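Local coordinates for ABC transporter, substrate binding protein (Aeropyrum pernix, PDB 3EAF), which probably binds a small solute outside the cell and hands it to the membrane-embedded part of an ABC transporter, at residues 256-261 with 351-356. Numbering follows the deposited sequence.
Sequences PFIYPM and KVFIIK
In the mixed sheet of one lobe of this periplasmic-binding-protein fold, the loop that leaves strand 251-255 starts beside the neighbouring antiparallel strand 352-357 and then draws away from it, and two CH-pi contacts of opposite sense bridge the two. Pro-256, just past the end of its strand, still lies close to Val-352, with Pro-256 CG 4.3 Å from Val-352 CG1. Further on, side chains span the widening gap. Phe-353 points from the strand toward the loop and takes Ile-258 on its ring: Ile-258 CD1 stands 4.1 Å from the centroid of the Phe-353 ring, only 11° off the normal. Ile-258 CG1 anti to the backbone N (chi1 -159°), together with chi2 near 63°, sets that methyl over the ring. Phe-353 CE2 also lies 3.5 Å from the backbone N of Ile-258. At Tyr-259 the roles reverse, the loop supplying the ring and the strand the aliphatic chain. Ile-355 CG1 sits over one face of the Tyr-259 ring, off-centre toward the rim and 4.2 Å from the centroid, while Ile-355 CD1 comes within 3.6 Å of Tyr-259 CE1. Leu-363 of the next strand also touches this tyrosine. Replacing Tyr-259 by a serine would probably leave the CG1-CD1 arm of Ile-355 without its aromatic cover. Buried and apolar, the contact depends on shape and dispersion, each ring accepting an isoleucine from the opposite segment.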
loop_
_atom_site.group_PDB
_atom_site.type_symbol
_atom_site.label_atom_id
_atom_site.label_comp_id
_atom_site.label_asym_id
_atom_site.label_seq_id
_atom_site.Cartn_x
_atom_site.Cartn_y
_atom_site.Cartn_z
ATOM N N PRO A 256 3.135 5.479 3.821
ATOM C CA PRO A 256 3.644 4.931 5.087
ATOM C C PRO A 256 5.159 4.652 5.072
ATOM O O PRO A 256 5.758 4.410 6.134
ATOM C CB PRO A 256 2.867 3.614 5.242
ATOM C CG PRO A 256 1.720 3.704 4.260
ATOM C CD PRO A 256 2.261 4.517 3.127
ATOM N N PHE A 257 5.763 4.713 3.883
ATOM C CA PHE A 257 7.155 4.312 3.668
ATOM C C PHE A 257 7.941 5.487 3.116
ATOM O O PHE A 257 7.452 6.211 2.239
ATOM C CB PHE A 257 7.234 3.149 2.662
ATOM C CG PHE A 257 6.132 2.131 2.822
ATOM C CD1 PHE A 257 6.245 1.107 3.755
ATOM C CD2 PHE A 257 4.978 2.208 2.047
ATOM C CE1 PHE A 257 5.237 0.177 3.919
ATOM C CE2 PHE A 257 3.961 1.276 2.198
ATOM C CZ PHE A 257 4.087 0.263 3.142
ATOM N N ILE A 258 9.161 5.666 3.621
ATOM C CA ILE A 258 10.066 6.698 3.121
ATOM C C ILE A 258 10.461 6.407 1.665
ATOM O O ILE A 258 10.682 5.247 1.298
ATOM C CB ILE A 258 11.317 6.848 4.051
ATOM C CG1 ILE A 258 11.994 8.215 3.869
ATOM C CG2 ILE A 258 12.322 5.699 3.854
ATOM C CD1 ILE A 258 11.123 9.419 4.260
ATOM N N TYR A 259 10.494 7.443 0.830
ATOM C CA TYR A 259 10.946 7.299 -0.555
ATOM C C TYR A 259 12.460 7.146 -0.535
ATOM O O TYR A 259 13.119 7.736 0.329
ATOM C CB TYR A 259 10.637 8.547 -1.382
ATOM C CG TYR A 259 9.195 8.805 -1.768
ATOM C CD1 TYR A 259 8.130 8.277 -1.035
ATOM C CD2 TYR A 259 8.905 9.630 -2.854
ATOM C CE1 TYR A 259 6.807 8.551 -1.392
ATOM C CE2 TYR A 259 7.602 9.907 -3.218
ATOM C CZ TYR A 259 6.557 9.367 -2.486
ATOM O OH TYR A 259 5.276 9.658 -2.862
ATOM N N PRO A 260 13.026 6.368 -1.487
ATOM C CA PRO A 260 14.495 6.310 -1.579
ATOM C C PRO A 260 15.179 7.695 -1.625
ATOM O O PRO A 260 16.210 7.876 -0.984
ATOM C CB PRO A 260 14.736 5.528 -2.880
ATOM C CG PRO A 260 13.534 4.650 -3.008
ATOM C CD PRO A 260 12.379 5.501 -2.492
HETATM N N MSE A 261 14.600 8.655 -2.350
HETATM C CA MSE A 261 15.156 10.019 -2.458
HETATM C C MSE A 261 15.227 10.814 -1.142
HETATM O O MSE A 261 15.982 11.786 -1.044
HETATM C CB MSE A 261 14.396 10.842 -3.510
HETATM C CG MSE A 261 12.908 11.006 -3.217
HETATM SE SE MSE A 261 12.000 12.229 -4.434
HETATM C CE MSE A 261 12.554 11.538 -6.168
ATOM N N LYS A 351 0.588 6.275 11.793
ATOM C CA LYS A 351 1.084 7.487 11.139
ATOM C C LYS A 351 1.636 7.242 9.732
ATOM O O LYS A 351 1.951 6.112 9.364
ATOM C CB LYS A 351 2.082 8.244 12.023
ATOM C CG LYS A 351 3.399 7.551 12.280
ATOM C CD LYS A 351 4.262 8.406 13.224
ATOM C CE LYS A 351 3.769 8.335 14.666
ATOM N NZ LYS A 351 4.754 8.970 15.612
ATOM N N VAL A 352 1.707 8.316 8.950
ATOM C CA VAL A 352 2.181 8.267 7.569
ATOM C C VAL A 352 3.080 9.451 7.261
ATOM O O VAL A 352 3.059 10.451 7.981
ATOM C CB VAL A 352 1.011 8.265 6.547
ATOM C CG1 VAL A 352 0.211 6.980 6.651
ATOM C CG2 VAL A 352 0.115 9.505 6.709
ATOM N N PHE A 353 3.880 9.323 6.206
ATOM C CA PHE A 353 4.583 10.469 5.636
ATOM C C PHE A 353 3.657 11.169 4.654
ATOM O O PHE A 353 2.820 10.533 4.022
ATOM C CB PHE A 353 5.859 10.041 4.906
ATOM C CG PHE A 353 6.875 9.355 5.782
ATOM C CD1 PHE A 353 7.656 10.087 6.680
ATOM C CD2 PHE A 353 7.074 7.979 5.688
ATOM C CE1 PHE A 353 8.621 9.450 7.481
ATOM C CE2 PHE A 353 8.030 7.330 6.484
ATOM C CZ PHE A 353 8.799 8.071 7.388
ATOM N N ILE A 354 3.807 12.483 4.533
ATOM C CA ILE A 354 3.115 13.243 3.506
ATOM C C ILE A 354 4.164 13.866 2.603
ATOM O O ILE A 354 5.149 14.438 3.084
ATOM C CB ILE A 354 2.192 14.346 4.109
ATOM C CG1 ILE A 354 1.081 13.728 4.986
ATOM C CG2 ILE A 354 1.628 15.255 3.000
ATOM C CD1 ILE A 354 0.025 12.914 4.242
ATOM N N ILE A 355 3.943 13.759 1.297
ATOM C CA ILE A 355 4.885 14.252 0.304
ATOM C C ILE A 355 4.186 15.289 -0.556
ATOM O O ILE A 355 3.056 15.069 -1.009
ATOM C CB ILE A 355 5.454 13.091 -0.584
ATOM C CG1 ILE A 355 6.173 12.047 0.281
ATOM C CG2 ILE A 355 6.390 13.612 -1.669
ATOM C CD1 ILE A 355 5.241 10.968 0.819
ATOM N N LYS A 356 4.856 16.416 -0.768
ATOM C CA LYS A 356 4.310 17.490 -1.582
ATOM C C LYS A 356 4.946 17.545 -2.964
ATOM O O LYS A 356 6.163 17.429 -3.105
ATOM C CB LYS A 356 4.515 18.839 -0.890
ATOM C CG LYS A 356 3.911 20.030 -1.631
ATOM C CD LYS A 356 4.243 21.313 -0.907
ATOM C CE LYS A 356 3.630 22.528 -1.571
ATOM N NZ LYS A 356 4.114 23.770 -0.879
#